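Local coordinates for protein insect group II chitinase (Ostrinia furnacalis, PDB 5Y2B) that probably hydrolyses chitin as a family 18 glycoside hydrolase, holding chains of N-acetylglucosamine in a long cleft, at residues L9-T14 with G343-L348; S17-G22 with A54-S59. All coordinates share one frame; numbering follows the deposited sequence.

Interaction 1. Residues L9-T14 with G343-L348; sequences LVCYYT and GMIWAL. With NAG (2-acetamido-2-deoxy-beta-D-glucopyranose), chain B; NAG (2-acetamido-2-deoxy-beta-D-glucopyranose), chain C.
Val10 and Ile345 pair in a parallel ladder of two strands, whose axes come within 4.6 Å. Along its backbone Val10 N donates to Gly343 O, Ile345 N to Val10 O (2.9 Å) and Tyr12 N to Ile345 O. Leu348 N then reaches Tyr12 O almost straight, at 175°, beyond the cis peptide between Trp346 and Ala347. Among apolar groups, Cys11 CB lies 3.7 Å from Leu348 CG, and Cys11 is tied by a disulfide to Cys36. The aromatic contacts centre on Tyr12. Met344 CG, turned opposite its backbone N (chi1 172°), meets the Tyr12 ring edge 3.7 Å from CE1; bends at chi2 and chi3 then lay SD in an oblique Met-aromatic contact. The Trp346 and Tyr12 rings meet obliquely, planes at 47°, while Thr14 CG2 packs against Trp346 CH2. Towards the sugars, acetyl methyl C8 of the chain B NAG sits over one face of Tyr12, whose OH bonds Asp124; O7 of the same sugar lies over Trp346, opposite Ala347 CB. Trp346 NE1 donates to O7 of the chain C NAG at 2.8 Å. First and last strands thus close the TIM barrel; as in other family 18 chitinases, a tryptophan before a cis peptide lies under the sugar at the cleft floor.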
ATOM      1  N   LEU A   9      -2.588  -9.095   9.031  1.00 18.01           N
ATOM      2  CA  LEU A   9      -3.339  -8.411   7.979  1.00 22.80           C
ATOM      3  C   LEU A   9      -3.217  -6.918   8.289  1.00 22.75           C
ATOM      4  O   LEU A   9      -3.890  -6.401   9.186  1.00 20.72           O
ATOM      5  CB  LEU A   9      -4.799  -8.884   7.932  1.00 20.77           C
ATOM      6  CG  LEU A   9      -5.429  -8.923   6.547  1.00 24.83           C
ATOM      7  CD1 LEU A   9      -6.872  -9.482   6.591  1.00 18.76           C
ATOM      8  CD2 LEU A   9      -5.388  -7.515   5.905  1.00 17.26           C
ATOM      9  N   VAL A  10      -2.368  -6.224   7.545  1.00 21.27           N
ATOM     10  CA  VAL A  10      -2.051  -4.823   7.813  1.00 19.75           C
ATOM     11  C   VAL A  10      -2.955  -3.966   6.927  1.00 22.00           C
ATOM     12  O   VAL A  10      -2.883  -4.050   5.701  1.00 20.43           O
ATOM     13  CB  VAL A  10      -0.554  -4.550   7.552  1.00 18.51           C
ATOM     14  CG1 VAL A  10      -0.154  -3.123   7.848  1.00 17.36           C
ATOM     15  CG2 VAL A  10       0.296  -5.541   8.378  1.00 23.19           C
ATOM     16  N   CYS A  11      -3.813  -3.153   7.535  1.00 18.50           N
ATOM     17  CA  CYS A  11      -4.727  -2.297   6.789  1.00 22.99           C
ATOM     18  C   CYS A  11      -4.277  -0.848   6.867  1.00 21.92           C
ATOM     19  O   CYS A  11      -4.127  -0.307   7.967  1.00 22.32           O
ATOM     20  CB  CYS A  11      -6.147  -2.375   7.361  1.00 22.60           C
ATOM     21  SG  CYS A  11      -6.729  -4.017   7.484  1.00 31.96           S
ATOM     22  N   TYR A  12      -4.113  -0.219   5.717  1.00 19.15           N
ATOM     23  CA  TYR A  12      -3.878   1.210   5.688  1.00 18.01           C
ATOM     24  C   TYR A  12      -5.212   1.953   5.824  1.00 21.21           C
ATOM     25  O   TYR A  12      -6.195   1.646   5.123  1.00 19.16           O
ATOM     26  CB  TYR A  12      -3.126   1.577   4.397  1.00 20.52           C
ATOM     27  CG  TYR A  12      -1.623   1.394   4.546  1.00 21.53           C
ATOM     28  CD1 TYR A  12      -1.014   0.160   4.281  1.00 20.91           C
ATOM     29  CD2 TYR A  12      -0.817   2.439   5.031  1.00 21.86           C
ATOM     30  CE1 TYR A  12       0.368  -0.025   4.450  1.00 19.70           C
ATOM     31  CE2 TYR A  12       0.545   2.275   5.200  1.00 21.15           C
ATOM     32  CZ  TYR A  12       1.136   1.040   4.902  1.00 26.68           C
ATOM     33  OH  TYR A  12       2.490   0.886   5.075  1.00 27.31           O
ATOM     34  N   TYR A  13      -5.258   2.878   6.784  1.00 19.37           N
ATOM     35  CA  TYR A  13      -6.307   3.883   6.912  1.00 20.66           C
ATOM     36  C   TYR A  13      -5.789   5.189   6.289  1.00 20.52           C
ATOM     37  O   TYR A  13      -4.606   5.506   6.426  1.00 20.01           O
ATOM     38  CB  TYR A  13      -6.649   4.078   8.411  1.00 23.20           C
ATOM     39  CG  TYR A  13      -7.474   5.296   8.644  1.00 20.69           C
ATOM     40  CD1 TYR A  13      -8.858   5.241   8.506  1.00 19.92           C
ATOM     41  CD2 TYR A  13      -6.875   6.515   8.937  1.00 18.37           C
ATOM     42  CE1 TYR A  13      -9.623   6.358   8.642  1.00 23.21           C
ATOM     43  CE2 TYR A  13      -7.644   7.651   9.103  1.00 22.76           C
ATOM     44  CZ  TYR A  13      -9.020   7.553   8.949  1.00 24.29           C
ATOM     45  OH  TYR A  13      -9.810   8.642   9.109  1.00 26.98           O
ATOM     46  N   THR A  14      -6.637   5.947   5.590  1.00 16.96           N
ATOM     47  CA  THR A  14      -6.164   7.203   5.001  1.00 20.43           C
ATOM     48  C   THR A  14      -7.009   8.369   5.494  1.00 23.10           C
ATOM     49  O   THR A  14      -8.240   8.316   5.420  1.00 17.72           O
ATOM     50  CB  THR A  14      -6.166   7.191   3.468  1.00 21.74           C
ATOM     51  OG1 THR A  14      -7.508   7.077   2.977  1.00 24.46           O
ATOM     52  CG2 THR A  14      -5.315   6.035   2.920  1.00 17.22           C
ATOM     53  N   GLY A 343      -0.613 -10.550   4.862  1.00 20.07           N
ATOM     54  CA  GLY A 343      -1.036  -9.603   3.833  1.00 19.70           C
ATOM     55  C   GLY A 343      -1.208  -8.143   4.276  1.00 18.71           C
ATOM     56  O   GLY A 343      -1.306  -7.832   5.469  1.00 17.94           O
ATOM     57  N   MET A 344      -1.239  -7.238   3.308  1.00 17.38           N
ATOM     58  CA  MET A 344      -1.454  -5.819   3.546  1.00 19.62           C
ATOM     59  C   MET A 344      -2.421  -5.291   2.486  1.00 20.61           C
ATOM     60  O   MET A 344      -2.325  -5.685   1.318  1.00 17.57           O
ATOM     61  CB  MET A 344      -0.110  -5.065   3.479  1.00 20.22           C
ATOM     62  CG  MET A 344      -0.195  -3.544   3.527  1.00 22.63           C
ATOM     63  SD  MET A 344      -0.404  -2.743   1.920  1.00 25.00           S
ATOM     64  CE  MET A 344       1.310  -2.625   1.343  1.00 20.09           C
ATOM     65  N   ILE A 345      -3.318  -4.363   2.842  1.00 17.33           N
ATOM     66  CA  ILE A 345      -4.166  -3.758   1.812  1.00 24.39           C
ATOM     67  C   ILE A 345      -3.964  -2.249   1.774  1.00 22.54           C
ATOM     68  O   ILE A 345      -3.849  -1.584   2.813  1.00 19.60           O
ATOM     69  CB  ILE A 345      -5.669  -4.107   1.982  1.00 16.70           C
ATOM     70  CG1 ILE A 345      -6.213  -3.516   3.277  1.00 21.24           C
ATOM     71  CG2 ILE A 345      -5.853  -5.584   1.951  1.00 19.48           C
ATOM     72  CD1 ILE A 345      -7.690  -3.319   3.299  1.00 24.03           C
ATOM     73  N   TRP A 346      -3.923  -1.718   0.557  1.00 18.86           N
ATOM     74  CA  TRP A 346      -4.082  -0.298   0.276  1.00 18.90           C
ATOM     75  C   TRP A 346      -5.417  -0.145  -0.461  1.00 20.23           C
ATOM     76  O   TRP A 346      -5.519  -0.540  -1.633  1.00 17.83           O
ATOM     77  CB  TRP A 346      -2.938   0.248  -0.601  1.00 18.66           C
ATOM     78  CG  TRP A 346      -3.122   1.710  -0.761  1.00 24.97           C
ATOM     79  CD1 TRP A 346      -3.886   2.353  -1.703  1.00 21.74           C
ATOM     80  CD2 TRP A 346      -2.669   2.715   0.145  1.00 21.34           C
ATOM     81  NE1 TRP A 346      -3.886   3.704  -1.461  1.00 24.15           N
ATOM     82  CE2 TRP A 346      -3.144   3.953  -0.335  1.00 24.34           C
ATOM     83  CE3 TRP A 346      -1.877   2.689   1.300  1.00 19.31           C
ATOM     84  CZ2 TRP A 346      -2.857   5.151   0.297  1.00 23.52           C
ATOM     85  CZ3 TRP A 346      -1.605   3.878   1.930  1.00 19.56           C
ATOM     86  CH2 TRP A 346      -2.086   5.093   1.428  1.00 21.25           C
ATOM     87  N   ALA A 347      -6.443   0.422   0.175  1.00 18.57           N
ATOM     88  CA  ALA A 347      -6.570   0.873   1.578  1.00 17.82           C
ATOM     89  C   ALA A 347      -8.028   0.540   2.026  1.00 24.07           C
ATOM     90  O   ALA A 347      -8.867   0.176   1.184  1.00 19.47           O
ATOM     91  CB  ALA A 347      -6.313   2.351   1.691  1.00 19.82           C
ATOM     92  N   LEU A 348      -8.311   0.670   3.327  1.00 21.25           N
ATOM     93  CA  LEU A 348      -9.605   0.264   3.885  1.00 22.56           C
ATOM     94  C   LEU A 348     -10.758   0.877   3.121  1.00 23.90           C
ATOM     95  O   LEU A 348     -11.752   0.203   2.819  1.00 20.21           O
ATOM     96  CB  LEU A 348      -9.705   0.694   5.354  1.00 24.62           C
ATOM     97  CG  LEU A 348      -8.987  -0.283   6.275  1.00 23.66           C
ATOM     98  CD1 LEU A 348      -8.699   0.406   7.606  1.00 21.40           C
ATOM     99  CD2 LEU A 348      -9.831  -1.563   6.411  1.00 16.87           C
TER
HETATM  100  C1  NAG B   4       1.789   3.748  -2.360  0.80 38.50           C
HETATM  101  C2  NAG B   4       1.804   4.716  -1.129  0.80 33.70           C
HETATM  102  C3  NAG B   4       0.647   5.723  -1.182  0.80 34.83           C
HETATM  103  C4  NAG B   4      -0.080   5.620  -2.521  0.80 37.17           C
HETATM  104  C5  NAG B   4      -0.566   4.193  -2.767  0.80 36.52           C
HETATM  105  C6  NAG B   4      -1.082   4.004  -4.172  0.80 36.96           C
HETATM  106  C7  NAG B   4       1.311   2.832   0.419  0.80 36.03           C
HETATM  107  C8  NAG B   4       1.573   2.277   1.830  0.80 27.75           C
HETATM  108  N2  NAG B   4       1.873   4.028   0.150  0.80 31.32           N
HETATM  109  O3  NAG B   4       1.206   7.021  -0.988  0.80 26.09           O
HETATM  110  O4  NAG B   4      -1.308   6.341  -2.514  0.80 45.67           O
HETATM  111  O5  NAG B   4       0.463   3.226  -2.569  0.80 37.87           O
HETATM  112  O6  NAG B   4      -1.534   2.677  -4.343  0.80 32.70           O
HETATM  113  O7  NAG B   4       0.604   2.213  -0.408  0.80 28.87           O
HETATM  114  C1  NAG C   5      -1.381   7.643  -2.974  1.00 39.14           C
HETATM  115  C2  NAG C   5      -2.847   7.917  -3.258  1.00 40.87           C
HETATM  116  C3  NAG C   5      -3.069   9.395  -3.457  1.00 39.22           C
HETATM  117  C4  NAG C   5      -2.572  10.097  -2.206  1.00 34.95           C
HETATM  118  C5  NAG C   5      -1.085   9.766  -1.999  1.00 37.48           C
HETATM  119  C6  NAG C   5      -0.518  10.368  -0.728  1.00 27.64           C
HETATM  120  C7  NAG C   5      -4.183   6.104  -4.265  1.00 42.12           C
HETATM  121  C8  NAG C   5      -4.526   5.357  -5.566  1.00 36.01           C
HETATM  122  N2  NAG C   5      -3.330   7.129  -4.388  1.00 39.56           N
HETATM  123  O3  NAG C   5      -4.447   9.613  -3.660  1.00 41.20           O
HETATM  124  O4  NAG C   5      -2.574  11.496  -2.351  1.00 39.22           O
HETATM  125  O5  NAG C   5      -0.982   8.356  -1.862  1.00 43.43           O
HETATM  126  O6  NAG C   5       0.884  10.216  -0.668  1.00 26.69           O
HETATM  127  O7  NAG C   5      -4.678   5.803  -3.164  1.00 41.65           O

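Interaction 2. Residues S17-G22 with A54-S59; sequences SWYRPG and AHDTWS. With NAG (2-acetamido-2-deoxy-beta-D-glucopyranose), chain D; NAG (2-acetamido-2-deoxy-beta-D-glucopyranose), chain E.
Tyr19 and Asp56 meet through a short hydrogen bond, Tyr19 OH donating to Asp56 OD2 at 2.6 Å. The two side chains come from opposite directions, and the carboxylate oxygen lies at the edge of the phenol ring, its syn lone pair taking the bond; ring and carboxylate planes are 29° apart. Asp56 has a second role as the N-cap of the helix beginning at Thr57: OD1 accepts a weak capping bond from Ser59 N at 3.3 Å. One carboxylate therefore joins a loop to a helix start, and the nearby helix N terminus would tend to stabilise its negative charge. In the backbone, Tyr19 is the centre of an inverse gamma turn, with a weak bond from Arg20 N to Trp18 O. Both segments lie at the cleft rim of a family 18 TIM barrel, where loops following its strands commonly carry aromatic residues for the sugar chain. Among the aromatic contacts, Trp18 and Trp58 have planes 27° apart but slid so far that they barely overlap; Trp18 CZ3 touches Trp58 CD1 at 3.6 Å. With CG opposite its backbone N (chi1 -168°), Trp18 reaches across to the helix, its CE3 also 3.9 Å from Ser59 CB, and Phe65 packs against the same indole. Towards the sugars, one Tyr19 face lies beneath the chain E NAG, with CE2 3.7 Å from its C6. The His55 ring takes the acetyl methyl of the chain D NAG over one face, CE1 lying 3.4 Å from C8.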
ATOM      1  N   SER A  17      -9.726  10.172   3.049  1.00 21.43           N
ATOM      2  CA  SER A  17     -10.937   9.537   2.549  1.00 20.11           C
ATOM      3  C   SER A  17     -12.193  10.101   3.212  1.00 21.38           C
ATOM      4  O   SER A  17     -13.307   9.752   2.805  1.00 22.08           O
ATOM      5  CB  SER A  17     -10.846   8.024   2.767  1.00 19.48           C
ATOM      6  OG  SER A  17     -10.489   7.812   4.115  1.00 20.28           O
ATOM      7  N   TRP A  18     -12.030  10.929   4.244  1.00 21.26           N
ATOM      8  CA  TRP A  18     -13.116  11.716   4.815  1.00 25.38           C
ATOM      9  C   TRP A  18     -13.674  12.736   3.826  1.00 26.49           C
ATOM     10  O   TRP A  18     -14.860  13.083   3.879  1.00 22.93           O
ATOM     11  CB  TRP A  18     -12.575  12.452   6.038  1.00 25.13           C
ATOM     12  CG  TRP A  18     -13.599  13.095   6.937  1.00 35.32           C
ATOM     13  CD1 TRP A  18     -14.839  12.622   7.255  1.00 32.59           C
ATOM     14  CD2 TRP A  18     -13.425  14.302   7.690  1.00 37.99           C
ATOM     15  NE1 TRP A  18     -15.457  13.470   8.149  1.00 35.96           N
ATOM     16  CE2 TRP A  18     -14.613  14.509   8.430  1.00 33.26           C
ATOM     17  CE3 TRP A  18     -12.363  15.205   7.839  1.00 36.99           C
ATOM     18  CZ2 TRP A  18     -14.780  15.595   9.286  1.00 40.34           C
ATOM     19  CZ3 TRP A  18     -12.522  16.289   8.709  1.00 36.10           C
ATOM     20  CH2 TRP A  18     -13.731  16.479   9.410  1.00 42.71           C
ATOM     21  N   TYR A  19     -12.820  13.258   2.958  1.00 22.34           N
ATOM     22  CA  TYR A  19     -13.193  14.334   2.048  1.00 24.99           C
ATOM     23  C   TYR A  19     -13.772  13.773   0.755  1.00 25.37           C
ATOM     24  O   TYR A  19     -13.248  14.024  -0.317  1.00 24.32           O
ATOM     25  CB  TYR A  19     -11.975  15.197   1.744  1.00 24.49           C
ATOM     26  CG  TYR A  19     -11.354  15.822   2.952  1.00 29.02           C
ATOM     27  CD1 TYR A  19     -11.915  16.949   3.512  1.00 30.13           C
ATOM     28  CD2 TYR A  19     -10.186  15.310   3.528  1.00 27.44           C
ATOM     29  CE1 TYR A  19     -11.357  17.575   4.593  1.00 31.68           C
ATOM     30  CE2 TYR A  19      -9.622  15.919   4.653  1.00 27.96           C
ATOM     31  CZ  TYR A  19     -10.225  17.077   5.167  1.00 32.31           C
ATOM     32  OH  TYR A  19      -9.736  17.763   6.258  1.00 30.14           O
ATOM     33  N   ARG A  20     -14.853  13.001   0.870  1.00 20.24           N
ATOM     34  CA  ARG A  20     -15.440  12.325  -0.274  1.00 22.03           C
ATOM     35  C   ARG A  20     -16.957  12.451  -0.173  1.00 24.84           C
ATOM     36  O   ARG A  20     -17.503  12.439   0.944  1.00 26.91           O
ATOM     37  CB  ARG A  20     -15.028  10.832  -0.370  1.00 22.80           C
ATOM     38  CG  ARG A  20     -13.600  10.667  -0.922  1.00 21.38           C
ATOM     39  CD  ARG A  20     -13.128   9.221  -0.941  1.00 21.89           C
ATOM     40  NE  ARG A  20     -11.724   9.175  -1.308  1.00 23.57           N
ATOM     41  CZ  ARG A  20     -10.914   8.141  -1.122  1.00 23.47           C
ATOM     42  NH1 ARG A  20     -11.371   7.011  -0.592  1.00 18.69           N
ATOM     43  NH2 ARG A  20      -9.632   8.248  -1.493  1.00 21.34           N
ATOM     44  N   PRO A  21     -17.664  12.589  -1.296  1.00 23.46           N
ATOM     45  CA  PRO A  21     -19.114  12.792  -1.212  1.00 20.38           C
ATOM     46  C   PRO A  21     -19.836  11.492  -0.917  1.00 25.09           C
ATOM     47  O   PRO A  21     -19.371  10.399  -1.261  1.00 22.41           O
ATOM     48  CB  PRO A  21     -19.480  13.335  -2.600  1.00 21.55           C
ATOM     49  CG  PRO A  21     -18.472  12.681  -3.526  1.00 20.24           C
ATOM     50  CD  PRO A  21     -17.170  12.661  -2.690  1.00 24.70           C
ATOM     51  N   GLY A  22     -20.984  11.629  -0.246  1.00 24.16           N
ATOM     52  CA  GLY A  22     -21.980  10.568  -0.248  1.00 25.76           C
ATOM     53  C   GLY A  22     -21.407   9.319   0.373  1.00 27.90           C
ATOM     54  O   GLY A  22     -20.755   9.378   1.419  1.00 25.75           O
ATOM     55  N   ALA A  54       1.550  16.478  11.687  1.00 27.29           N
ATOM     56  CA  ALA A  54       0.294  16.123  11.030  1.00 25.10           C
ATOM     57  C   ALA A  54       0.231  16.694   9.623  1.00 25.18           C
ATOM     58  O   ALA A  54       0.524  17.868   9.381  1.00 26.47           O
ATOM     59  CB  ALA A  54      -0.903  16.627  11.830  1.00 22.68           C
ATOM     60  N   HIS A  55      -0.149  15.850   8.681  1.00 24.61           N
ATOM     61  CA  HIS A  55      -0.417  16.358   7.344  1.00 27.29           C
ATOM     62  C   HIS A  55      -1.662  17.249   7.303  1.00 31.30           C
ATOM     63  O   HIS A  55      -1.722  18.193   6.517  1.00 31.03           O
ATOM     64  CB  HIS A  55      -0.585  15.197   6.380  1.00 28.98           C
ATOM     65  CG  HIS A  55      -1.146  15.587   5.044  1.00 37.37           C
ATOM     66  ND1 HIS A  55      -2.314  15.050   4.541  1.00 42.03           N
ATOM     67  CD2 HIS A  55      -0.682  16.435   4.097  1.00 37.22           C
ATOM     68  CE1 HIS A  55      -2.545  15.548   3.341  1.00 41.72           C
ATOM     69  NE2 HIS A  55      -1.571  16.391   3.049  1.00 40.81           N
ATOM     70  N   ASP A  56      -2.689  16.938   8.093  1.00 29.64           N
ATOM     71  CA  ASP A  56      -3.994  17.605   7.947  1.00 27.17           C
ATOM     72  C   ASP A  56      -4.477  17.869   9.364  1.00 23.58           C
ATOM     73  O   ASP A  56      -5.109  17.012   9.997  1.00 25.74           O
ATOM     74  CB  ASP A  56      -4.992  16.769   7.139  1.00 24.11           C
ATOM     75  CG  ASP A  56      -6.464  17.327   7.204  1.00 30.25           C
ATOM     76  OD1 ASP A  56      -6.725  18.416   7.751  1.00 32.82           O
ATOM     77  OD2 ASP A  56      -7.382  16.662   6.686  1.00 26.78           O
ATOM     78  N   THR A  57      -4.171  19.058   9.863  1.00 24.29           N
ATOM     79  CA  THR A  57      -4.438  19.323  11.274  1.00 29.30           C
ATOM     80  C   THR A  57      -5.935  19.349  11.541  1.00 26.45           C
ATOM     81  O   THR A  57      -6.372  18.977  12.641  1.00 30.37           O
ATOM     82  CB  THR A  57      -3.802  20.640  11.704  1.00 32.54           C
ATOM     83  OG1 THR A  57      -4.348  21.688  10.893  1.00 31.36           O
ATOM     84  CG2 THR A  57      -2.238  20.600  11.535  1.00 28.57           C
ATOM     85  N   TRP A  58      -6.740  19.727  10.539  1.00 23.15           N
ATOM     86  CA  TRP A  58      -8.188  19.776  10.750  1.00 29.88           C
ATOM     87  C   TRP A  58      -8.706  18.412  11.183  1.00 27.32           C
ATOM     88  O   TRP A  58      -9.399  18.295  12.198  1.00 27.09           O
ATOM     89  CB  TRP A  58      -8.921  20.264   9.494  1.00 24.44           C
ATOM     90  CG  TRP A  58     -10.471  20.298   9.583  1.00 30.80           C
ATOM     91  CD1 TRP A  58     -11.350  19.679   8.736  1.00 27.89           C
ATOM     92  CD2 TRP A  58     -11.286  21.044  10.523  1.00 22.52           C
ATOM     93  NE1 TRP A  58     -12.666  19.967   9.104  1.00 31.81           N
ATOM     94  CE2 TRP A  58     -12.645  20.794  10.198  1.00 29.07           C
ATOM     95  CE3 TRP A  58     -10.994  21.884  11.611  1.00 27.38           C
ATOM     96  CZ2 TRP A  58     -13.717  21.354  10.923  1.00 30.62           C
ATOM     97  CZ3 TRP A  58     -12.054  22.421  12.352  1.00 28.40           C
ATOM     98  CH2 TRP A  58     -13.404  22.169  11.997  1.00 24.73           C
ATOM     99  N   SER A  59      -8.377  17.360  10.416  1.00 26.05           N
ATOM    100  CA  SER A  59      -8.854  16.026  10.751  1.00 23.60           C
ATOM    101  C   SER A  59      -8.015  15.400  11.876  1.00 25.29           C
ATOM    102  O   SER A  59      -8.569  14.942  12.884  1.00 25.65           O
ATOM    103  CB  SER A  59      -8.863  15.144   9.492  1.00 30.00           C
ATOM    104  OG  SER A  59      -7.540  14.817   9.054  1.00 34.78           O
TER
HETATM  105  C1  NAG D   6      -3.732  11.886  -1.699  1.00 37.17           C
HETATM  106  C2  NAG D   6      -3.526  13.055  -0.780  1.00 38.13           C
HETATM  107  C3  NAG D   6      -4.870  13.725  -0.474  1.00 40.28           C
HETATM  108  C4  NAG D   6      -5.634  14.054  -1.756  1.00 41.28           C
HETATM  109  C5  NAG D   6      -5.711  12.817  -2.671  1.00 48.89           C
HETATM  110  C6  NAG D   6      -6.258  13.134  -4.055  1.00 51.25           C
HETATM  111  C7  NAG D   6      -1.700  13.131   0.887  1.00 42.47           C
HETATM  112  C8  NAG D   6      -1.214  12.589   2.223  1.00 35.35           C
HETATM  113  N2  NAG D   6      -2.868  12.643   0.455  1.00 37.74           N
HETATM  114  O3  NAG D   6      -4.642  14.884   0.308  1.00 40.38           O
HETATM  115  O4  NAG D   6      -7.005  14.302  -1.466  1.00 41.85           O
HETATM  116  O5  NAG D   6      -4.407  12.285  -2.848  1.00 41.12           O
HETATM  117  O6  NAG D   6      -6.614  11.953  -4.752  1.00 43.42           O
HETATM  118  O7  NAG D   6      -1.062  13.965   0.234  1.00 36.69           O
HETATM  119  C1  NAG E   7      -7.362  15.655  -1.167  1.00 48.82           C
HETATM  120  C2  NAG E   7      -8.797  15.975  -1.600  1.00 49.02           C
HETATM  121  C3  NAG E   7      -9.215  17.370  -1.121  1.00 47.33           C
HETATM  122  C4  NAG E   7      -8.987  17.502   0.381  1.00 45.76           C
HETATM  123  C5  NAG E   7      -7.509  17.219   0.699  1.00 49.78           C
HETATM  124  C6  NAG E   7      -7.191  17.294   2.174  1.00 41.85           C
HETATM  125  C7  NAG E   7      -9.552  14.783  -3.643  1.00 47.65           C
HETATM  126  C8  NAG E   7      -9.618  14.845  -5.163  1.00 44.10           C
HETATM  127  N2  NAG E   7      -8.978  15.836  -3.045  1.00 56.61           N
HETATM  128  O3  NAG E   7     -10.569  17.562  -1.474  1.00 48.59           O
HETATM  129  O4  NAG E   7      -9.338  18.783   0.894  1.00 37.03           O
HETATM  130  O5  NAG E   7      -7.203  15.887   0.284  1.00 45.29           O
HETATM  131  O6  NAG E   7      -6.083  16.465   2.487  1.00 41.65           O
HETATM  132  O7  NAG E   7      -9.978  13.820  -3.002  1.00 48.29           O

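From the N terminus the chain first lays down strand 8-14, which carries one side of interaction 1, and a few residues later enters the loop holding 17-22. Strands 38-46 and 52-54 follow, and the turn into helix 57-62 brings 54-59 against that loop, closing the smaller loop of interaction 2. The chain then runs through the rest of the barrel before strand 342-346 returns beside strand 8-14, so interaction 1 closes a circuit of 328 intervening residues with interaction 2 nested inside it. Their centres lie 17 Å apart: one seals the barrel, the other joins the loop after strand 8-14 to the start of helix 57-62 at the cleft rim, and the four linked sugars of chains B to E span the two.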